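Local coordinates for Low density lipoprotein receptor adapter protein 1 (Rattus norvegicus, PDB 3SO6) that acts as a clathrin-associated sorting adaptor for LDL receptor endocytosis, its phosphotyrosine-binding domain gripping the NPXY internalization motif of the receptor tail, at residues L48-R53 and T116-Q121; Y72-C77 and Q121-A126. All coordinates share one frame; numbering follows the deposited sequence.

Contact 1 of 2, residues L48-R53 and T116-Q121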
ATOM      1  N   LEU A  48      -2.737  -2.790   8.956  1.00 16.55           N
ATOM      2  CA  LEU A  48      -1.478  -2.706   8.201  1.00 16.09           C
ATOM      3  C   LEU A  48      -0.321  -2.460   9.174  1.00 16.92           C
ATOM      4  O   LEU A  48      -0.383  -1.539   9.994  1.00 18.87           O
ATOM      5  CB  LEU A  48      -1.452  -1.480   7.268  1.00 17.76           C
ATOM      6  CG  LEU A  48      -2.278  -1.567   6.025  1.00 18.22           C
ATOM      7  CD1 LEU A  48      -3.826  -1.650   6.355  1.00 22.52           C
ATOM      8  CD2 LEU A  48      -2.018  -0.419   5.008  1.00 16.83           C
ATOM      9  N   LYS A  49       0.723  -3.268   9.069  1.00 16.01           N
ATOM     10  CA  LYS A  49       1.955  -3.041   9.847  1.00 15.05           C
ATOM     11  C   LYS A  49       3.057  -2.746   8.829  1.00 14.00           C
ATOM     12  O   LYS A  49       3.471  -3.629   8.004  1.00 16.63           O
ATOM     13  CB  LYS A  49       2.290  -4.229  10.769  1.00 17.35           C
ATOM     14  CG  LYS A  49       3.475  -3.864  11.732  1.00 21.04           C
ATOM     15  CD  LYS A  49       3.837  -5.007  12.733  1.00 26.39           C
ATOM     16  N   VAL A  50       3.563  -1.516   8.896  1.00 11.08           N
ATOM     17  CA  VAL A  50       4.501  -0.990   7.854  1.00 11.75           C
ATOM     18  C   VAL A  50       5.926  -1.000   8.450  1.00 12.58           C
ATOM     19  O   VAL A  50       6.098  -0.434   9.547  1.00 13.50           O
ATOM     20  CB  VAL A  50       4.082   0.475   7.505  1.00 10.44           C
ATOM     21  CG1 VAL A  50       5.055   1.043   6.509  1.00 13.15           C
ATOM     22  CG2 VAL A  50       2.640   0.494   6.996  1.00 12.62           C
ATOM     23  N   SER A  51       6.873  -1.601   7.750  1.00 12.70           N
ATOM     24  CA  SER A  51       8.298  -1.481   8.219  1.00 12.97           C
ATOM     25  C   SER A  51       9.138  -1.572   6.979  1.00 11.83           C
ATOM     26  O   SER A  51       8.612  -1.735   5.870  1.00 11.93           O
ATOM     27  CB  SER A  51       8.584  -2.667   9.140  1.00 15.24           C
ATOM     28  OG  SER A  51       8.707  -3.862   8.394  1.00 17.94           O
ATOM     29  N   PRO A  52      10.465  -1.467   7.121  1.00 11.81           N
ATOM     30  CA  PRO A  52      11.314  -1.556   5.915  1.00 11.05           C
ATOM     31  C   PRO A  52      11.209  -2.943   5.257  1.00 12.34           C
ATOM     32  O   PRO A  52      11.636  -3.071   4.107  1.00 13.53           O
ATOM     33  CB  PRO A  52      12.750  -1.234   6.456  1.00 12.19           C
ATOM     34  CG  PRO A  52      12.462  -0.459   7.730  1.00 13.62           C
ATOM     35  CD  PRO A  52      11.218  -1.023   8.334  1.00 14.39           C
ATOM     36  N   ARG A  53      10.679  -3.951   5.946  1.00 12.63           N
ATOM     37  CA  ARG A  53      10.450  -5.283   5.372  0.50 12.70           C
ATOM     38  C   ARG A  53       9.323  -5.323   4.352  1.00 12.45           C
ATOM     39  O   ARG A  53       9.279  -6.181   3.460  1.00 14.89           O
ATOM     40  CB  ARG A  53      10.181  -6.291   6.515  0.50 14.75           C
ATOM     41  CG  ARG A  53      11.346  -6.407   7.520  0.50 15.02           C
ATOM     42  CD  ARG A  53      11.328  -7.708   8.324  0.50 20.41           C
ATOM     43  NE  ARG A  53      11.362  -8.950   7.534  0.50 23.17           N
ATOM     44  CZ  ARG A  53      12.466  -9.686   7.307  0.50 25.93           C
ATOM     45  NH1 ARG A  53      13.675  -9.289   7.705  0.50 28.04           N
ATOM     46  NH2 ARG A  53      12.366 -10.828   6.656  0.50 31.59           N
ATOM     47  N   THR A 116       0.771   7.143   4.190  1.00  8.72           N
ATOM     48  CA  THR A 116       1.631   7.326   3.009  1.00  8.86           C
ATOM     49  C   THR A 116       3.040   7.715   3.425  1.00  9.05           C
ATOM     50  O   THR A 116       4.031   7.224   2.872  1.00  9.85           O
ATOM     51  CB  THR A 116       0.962   8.264   2.007  1.00 10.53           C
ATOM     52  OG1 THR A 116      -0.428   7.919   1.871  1.00 14.81           O
ATOM     53  CG2 THR A 116       1.718   8.252   0.767  1.00 10.73           C
ATOM     54  N   LEU A 117       3.144   8.656   4.385  1.00  9.49           N
ATOM     55  CA  LEU A 117       4.448   9.132   4.838  1.00  9.68           C
ATOM     56  C   LEU A 117       5.216   7.995   5.543  1.00  9.29           C
ATOM     57  O   LEU A 117       6.448   7.959   5.491  1.00 11.07           O
ATOM     58  CB  LEU A 117       4.263  10.308   5.769  1.00 11.39           C
ATOM     59  CG  LEU A 117       3.838  11.582   4.994  1.00 14.10           C
ATOM     60  CD1 LEU A 117       3.383  12.608   5.999  1.00 21.70           C
ATOM     61  CD2 LEU A 117       4.875  12.132   4.106  1.00 16.40           C
ATOM     62  N   THR A 118       4.503   7.129   6.247  1.00  9.20           N
ATOM     63  CA  THR A 118       5.142   6.000   6.945  1.00  9.67           C
ATOM     64  C   THR A 118       5.672   5.013   5.888  1.00  9.08           C
ATOM     65  O   THR A 118       6.787   4.493   6.034  1.00  9.93           O
ATOM     66  CB  THR A 118       4.156   5.332   7.868  1.00 11.24           C
ATOM     67  OG1 THR A 118       3.703   6.307   8.791  1.00 14.02           O
ATOM     68  CG2 THR A 118       4.792   4.209   8.615  1.00 12.33           C
ATOM     69  N   VAL A 119       4.878   4.707   4.875  1.00  8.86           N
ATOM     70  CA  VAL A 119       5.338   3.842   3.778  1.00  9.67           C
ATOM     71  C   VAL A 119       6.533   4.440   3.068  1.00  9.37           C
ATOM     72  O   VAL A 119       7.481   3.737   2.761  1.00 10.34           O
ATOM     73  CB  VAL A 119       4.189   3.440   2.869  1.00  8.95           C
ATOM     74  CG1 VAL A 119       4.680   2.609   1.706  1.00 11.99           C
ATOM     75  CG2 VAL A 119       3.081   2.698   3.649  1.00 10.44           C
ATOM     76  N   ALA A 120       6.546   5.759   2.867  1.00 10.18           N
ATOM     77  CA  ALA A 120       7.718   6.416   2.262  1.00 10.33           C
ATOM     78  C   ALA A 120       8.954   6.184   3.098  1.00 10.71           C
ATOM     79  O   ALA A 120      10.048   5.989   2.533  1.00 11.29           O
ATOM     80  CB  ALA A 120       7.467   7.931   2.171  1.00 13.95           C
ATOM     81  N   GLN A 121       8.820   6.283   4.426  1.00 10.56           N
ATOM     82  CA  GLN A 121       9.955   5.977   5.269  1.00 11.73           C
ATOM     83  C   GLN A 121      10.427   4.547   5.097  1.00 10.69           C
ATOM     84  O   GLN A 121      11.647   4.294   5.040  1.00 11.51           O
ATOM     85  CB  GLN A 121       9.680   6.286   6.735  1.00 14.07           C
ATOM     86  CG  GLN A 121      10.929   6.085   7.628  1.00 17.26           C
ATOM     87  CD  GLN A 121      10.625   6.037   9.175  1.00 24.76           C
ATOM     88  OE1 GLN A 121       9.501   6.270   9.620  1.00 24.48           O
ATOM     89  NE2 GLN A 121      11.676   5.717   9.991  1.00 26.37           N
TER
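In the phosphotyrosine-binding domain, a fold of the PH superfamily, the C-terminal helix closes one open end of the bent antiparallel sheet, and here Val50, near the end of strand 44-51, meets Thr118 and Val119 on that helix. The contact is made of methyl groups. Val50 turns its CB toward the helix and presents both branches: CG1 lies 3.8 Å from Thr118 CG2 and equally 3.8 Å from Val119 CG2, so this one methyl touches both helix side chains, while Val50 CG2 is 4.0 Å from the same Val119 CG2. The Val50 and Val119 side chains run at about a right angle to each other. Strand and helix come close, with Val50 CA 6.4 Å from Val119 CA.

Thr118 offers carbon to the strand: its chi1 of -59°, measured to OG1, leaves CG2 anti to the backbone N and turned to the strand. OG1 sits beside the backbone N and bonds to the carbonyl of Ala114 one turn earlier, so the hydroxyl is satisfied within the helix. Just past Val50 the strand ends in an ST turn, in which Ser51 OG accepts from Arg53 N at 3.1 Å.

Phe6 of the adjoining strand 4-16 touches both Val50 and Thr118, and Val119 reaches onward to Phe87 of strand 86-92, where the helix plugs the sheet.

Contact 2 of 2, residues Y72-C77 and Q121-A126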
ATOM      1  N   TYR A  72      10.139  -5.232  -1.761  1.00 13.41           N
ATOM      2  CA  TYR A  72      10.648  -5.212  -3.137  1.00 13.31           C
ATOM      3  C   TYR A  72       9.574  -5.301  -4.203  1.00 13.59           C
ATOM      4  O   TYR A  72       9.792  -4.995  -5.354  1.00 15.97           O
ATOM      5  CB  TYR A  72      11.600  -6.360  -3.344  1.00 15.18           C
ATOM      6  CG  TYR A  72      12.783  -6.353  -2.427  1.00 16.07           C
ATOM      7  CD1 TYR A  72      13.725  -5.301  -2.459  1.00 17.53           C
ATOM      8  CD2 TYR A  72      12.969  -7.416  -1.538  1.00 16.66           C
ATOM      9  CE1 TYR A  72      14.818  -5.355  -1.608  1.00 17.72           C
ATOM     10  CE2 TYR A  72      14.049  -7.445  -0.666  1.00 20.16           C
ATOM     11  CZ  TYR A  72      14.978  -6.392  -0.706  1.00 20.00           C
ATOM     12  OH  TYR A  72      16.131  -6.397   0.116  1.00 24.37           O
ATOM     13  N   ARG A  73       8.386  -5.721  -3.794  1.00 14.15           N
ATOM     14  CA  ARG A  73       7.243  -5.800  -4.693  1.00 13.08           C
ATOM     15  C   ARG A  73       6.467  -4.493  -4.839  1.00 12.79           C
ATOM     16  O   ARG A  73       5.606  -4.405  -5.745  1.00 14.21           O
ATOM     17  CB  ARG A  73       6.268  -6.862  -4.173  1.00 14.96           C
ATOM     18  CG  ARG A  73       6.804  -8.291  -4.272  1.00 15.87           C
ATOM     19  CD  ARG A  73       5.866  -9.295  -3.517  1.00 18.57           C
ATOM     20  NE  ARG A  73       4.483  -9.157  -3.954  1.00 18.51           N
ATOM     21  CZ  ARG A  73       3.400  -9.491  -3.244  1.00 18.78           C
ATOM     22  NH1 ARG A  73       3.494 -10.026  -2.040  1.00 20.33           N
ATOM     23  NH2 ARG A  73       2.161  -9.226  -3.698  1.00 21.00           N
ATOM     24  N   ILE A  74       6.611  -3.541  -3.886  1.00 12.30           N
ATOM     25  CA  ILE A  74       5.721  -2.371  -3.813  1.00 11.39           C
ATOM     26  C   ILE A  74       6.402  -1.301  -4.642  1.00 11.66           C
ATOM     27  O   ILE A  74       7.596  -1.001  -4.402  1.00 12.61           O
ATOM     28  CB  ILE A  74       5.530  -1.913  -2.352  1.00 11.50           C
ATOM     29  CG1 ILE A  74       4.942  -3.032  -1.474  1.00 12.53           C
ATOM     30  CG2 ILE A  74       4.736  -0.623  -2.360  1.00 12.76           C
ATOM     31  CD1 ILE A  74       4.960  -2.687   0.036  1.00 13.73           C
ATOM     32  N   SER A  75       5.710  -0.774  -5.652  1.00  9.86           N
ATOM     33  CA  SER A  75       6.315   0.238  -6.503  1.00 12.68           C
ATOM     34  C   SER A  75       5.995   1.621  -6.107  1.00 10.94           C
ATOM     35  O   SER A  75       6.772   2.537  -6.413  1.00 11.72           O
ATOM     36  CB  SER A  75       5.877   0.023  -7.961  1.00 12.17           C
ATOM     37  OG  SER A  75       4.483  -0.123  -7.993  1.00 13.71           O
ATOM     38  N   TYR A  76       4.854   1.847  -5.440  1.00 10.80           N
ATOM     39  CA  TYR A  76       4.296   3.225  -5.360  0.50 10.49           C
ATOM     40  C   TYR A  76       3.289   3.259  -4.218  1.00 10.30           C
ATOM     41  O   TYR A  76       2.588   2.253  -3.993  1.00 10.23           O
ATOM     42  CB  TYR A  76       3.599   3.508  -6.717  0.50 10.99           C
ATOM     43  CG  TYR A  76       3.240   4.979  -6.976  0.50  9.15           C
ATOM     44  CD1 TYR A  76       4.193   5.925  -7.308  0.50 12.34           C
ATOM     45  CD2 TYR A  76       1.885   5.410  -6.915  0.50  9.51           C
ATOM     46  CE1 TYR A  76       3.832   7.232  -7.571  0.50 12.18           C
ATOM     47  CE2 TYR A  76       1.545   6.727  -7.136  0.50 10.62           C
ATOM     48  CZ  TYR A  76       2.507   7.633  -7.461  0.50 12.87           C
ATOM     49  OH  TYR A  76       2.144   8.943  -7.661  0.50 15.32           O
ATOM     50  N   CYS A  77       3.133   4.410  -3.570  1.00  8.57           N
ATOM     51  CA  CYS A  77       2.043   4.581  -2.680  1.00  8.88           C
ATOM     52  C   CYS A  77       1.504   6.003  -2.752  1.00 10.16           C
ATOM     53  O   CYS A  77       2.197   6.898  -3.220  1.00 10.66           O
ATOM     54  CB  CYS A  77       2.366   4.195  -1.239  1.00 10.28           C
ATOM     55  SG  CYS A  77       3.534   5.282  -0.414  1.00 13.36           S
ATOM     56  N   GLN A 121       8.820   6.283   4.426  1.00 10.56           N
ATOM     57  CA  GLN A 121       9.955   5.977   5.269  1.00 11.73           C
ATOM     58  C   GLN A 121      10.427   4.547   5.097  1.00 10.69           C
ATOM     59  O   GLN A 121      11.647   4.294   5.040  1.00 11.51           O
ATOM     60  CB  GLN A 121       9.680   6.286   6.735  1.00 14.07           C
ATOM     61  CG  GLN A 121      10.929   6.085   7.628  1.00 17.26           C
ATOM     62  CD  GLN A 121      10.625   6.037   9.175  1.00 24.76           C
ATOM     63  OE1 GLN A 121       9.501   6.270   9.620  1.00 24.48           O
ATOM     64  NE2 GLN A 121      11.676   5.717   9.991  1.00 26.37           N
ATOM     65  N   ALA A 122       9.499   3.610   5.008  1.00  9.75           N
ATOM     66  CA  ALA A 122       9.895   2.228   4.793  1.00  9.75           C
ATOM     67  C   ALA A 122      10.636   2.042   3.463  1.00 10.31           C
ATOM     68  O   ALA A 122      11.647   1.315   3.429  1.00 10.60           O
ATOM     69  CB  ALA A 122       8.680   1.363   4.791  1.00 11.14           C
ATOM     70  N   PHE A 123      10.170   2.706   2.386  1.00 10.01           N
ATOM     71  CA  PHE A 123      10.880   2.606   1.104  1.00 10.19           C
ATOM     72  C   PHE A 123      12.290   3.124   1.278  1.00 10.64           C
ATOM     73  O   PHE A 123      13.253   2.556   0.778  1.00 11.48           O
ATOM     74  CB  PHE A 123      10.237   3.508   0.073  1.00 10.04           C
ATOM     75  CG  PHE A 123       8.848   3.121  -0.392  1.00 10.58           C
ATOM     76  CD1 PHE A 123       8.309   1.832  -0.223  1.00 10.56           C
ATOM     77  CD2 PHE A 123       8.085   4.077  -1.137  1.00 10.40           C
ATOM     78  CE1 PHE A 123       7.052   1.530  -0.750  1.00  9.64           C
ATOM     79  CE2 PHE A 123       6.873   3.758  -1.690  1.00 10.52           C
ATOM     80  CZ  PHE A 123       6.335   2.487  -1.462  1.00 11.03           C
ATOM     81  N   LYS A 124      12.483   4.275   1.938  1.00 10.96           N
ATOM     82  CA  LYS A 124      13.787   4.918   2.091  1.00 11.42           C
ATOM     83  C   LYS A 124      14.737   4.068   2.931  1.00 10.32           C
ATOM     84  O   LYS A 124      15.885   3.810   2.546  1.00 11.64           O
ATOM     85  CB  LYS A 124      13.608   6.303   2.723  1.00 13.77           C
ATOM     86  CG  LYS A 124      14.981   7.013   2.895  1.00 15.88           C
ATOM     87  CD  LYS A 124      14.818   8.489   3.481  1.00 18.16           C
ATOM     88  CE  LYS A 124      16.105   9.301   3.197  1.00 26.00           C
ATOM     89  NZ  LYS A 124      16.960   9.276   4.348  1.00 35.79           N
ATOM     90  N   VAL A 125      14.252   3.577   4.070  1.00  9.98           N
ATOM     91  CA  VAL A 125      15.102   2.778   4.938  1.00 11.07           C
ATOM     92  C   VAL A 125      15.403   1.442   4.234  1.00 10.25           C
ATOM     93  O   VAL A 125      16.576   0.995   4.291  1.00 10.01           O
ATOM     94  CB  VAL A 125      14.393   2.578   6.279  1.00 11.16           C
ATOM     95  CG1 VAL A 125      15.190   1.554   7.122  1.00 13.30           C
ATOM     96  CG2 VAL A 125      14.294   3.905   6.975  1.00 14.53           C
ATOM     97  N   ALA A 126      14.473   0.810   3.567  1.00  9.92           N
ATOM     98  CA  ALA A 126      14.788  -0.429   2.809  1.00  9.34           C
ATOM     99  C   ALA A 126      15.855  -0.182   1.773  1.00  9.73           C
ATOM    100  O   ALA A 126      16.743  -1.003   1.602  1.00 12.08           O
ATOM    101  CB  ALA A 126      13.510  -1.009   2.200  1.00 11.44           C
TER
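A single aromatic ring carries this contact: Phe123 of the C-terminal helix reaches across to strand 74-79 and puts its far edge between Ile74 and Cys77, although the axes of strand 74-77 and helix 121-126 come no closer than 10.7 Å. The CB of Phe123 does not itself point at the strand. With CG anti to the carbonyl carbon, a chi1 of -68° carries the ring to the strand, CE1, CZ and CE2 foremost. Ile74 meets it at the edge, near the ring plane, its CG2 branch lying 3.5 Å from Phe123 CE1 and 3.6 Å from CZ; the two side chains cross at about a right angle. Backbone joins in at the same rim, where Tyr76 C is 4.2 Å from Phe123 CZ.

On the CE2 side the neighbour is sulfur. Cys77 SG approaches to 3.9 Å from Phe123 CE2 and stands 4.8 Å from the ring centroid, 51° off the ring normal, an oblique sulfur-aromatic contact.

The strand and helix segments run roughly antiparallel, at 141°. On the sheet side, Ser75 and Tyr76 bond through their backbones to Ile90 of strand 86-92. Tyr76 and Cys77 also pair antiparallel with a strand of the bound peptide, which thereby extends the sheet alongside strand 74-79, and Phe123 itself packs on a polar side chain of that peptide, in the groove between this strand and helix 109-131.

Overall arrangement
Both contacts use helix 109-131, which packs on two strands of one sheet that are not neighbours in it: 44-51 in contact 1 and the outermost strand 74-79 in contact 2. Their centres lie about 7 Å apart and Gln121 belongs to both. They meet directly where Val119 CG1 comes 3.6 Å from Cys77 SG, so the sulfur has Val119 as well as the Phe123 ring for company. Farther along the helix, Pro52 CG lies 3.4 Å from Val125 CG1, and Ser51 O is 3.3 Å from Ala122 CB. The receptor peptide lies by contact 2, pairing with strand 74-79, while beside contact 1 aromatic packing from the peptide reaches Thr116, Leu117 and Ala120.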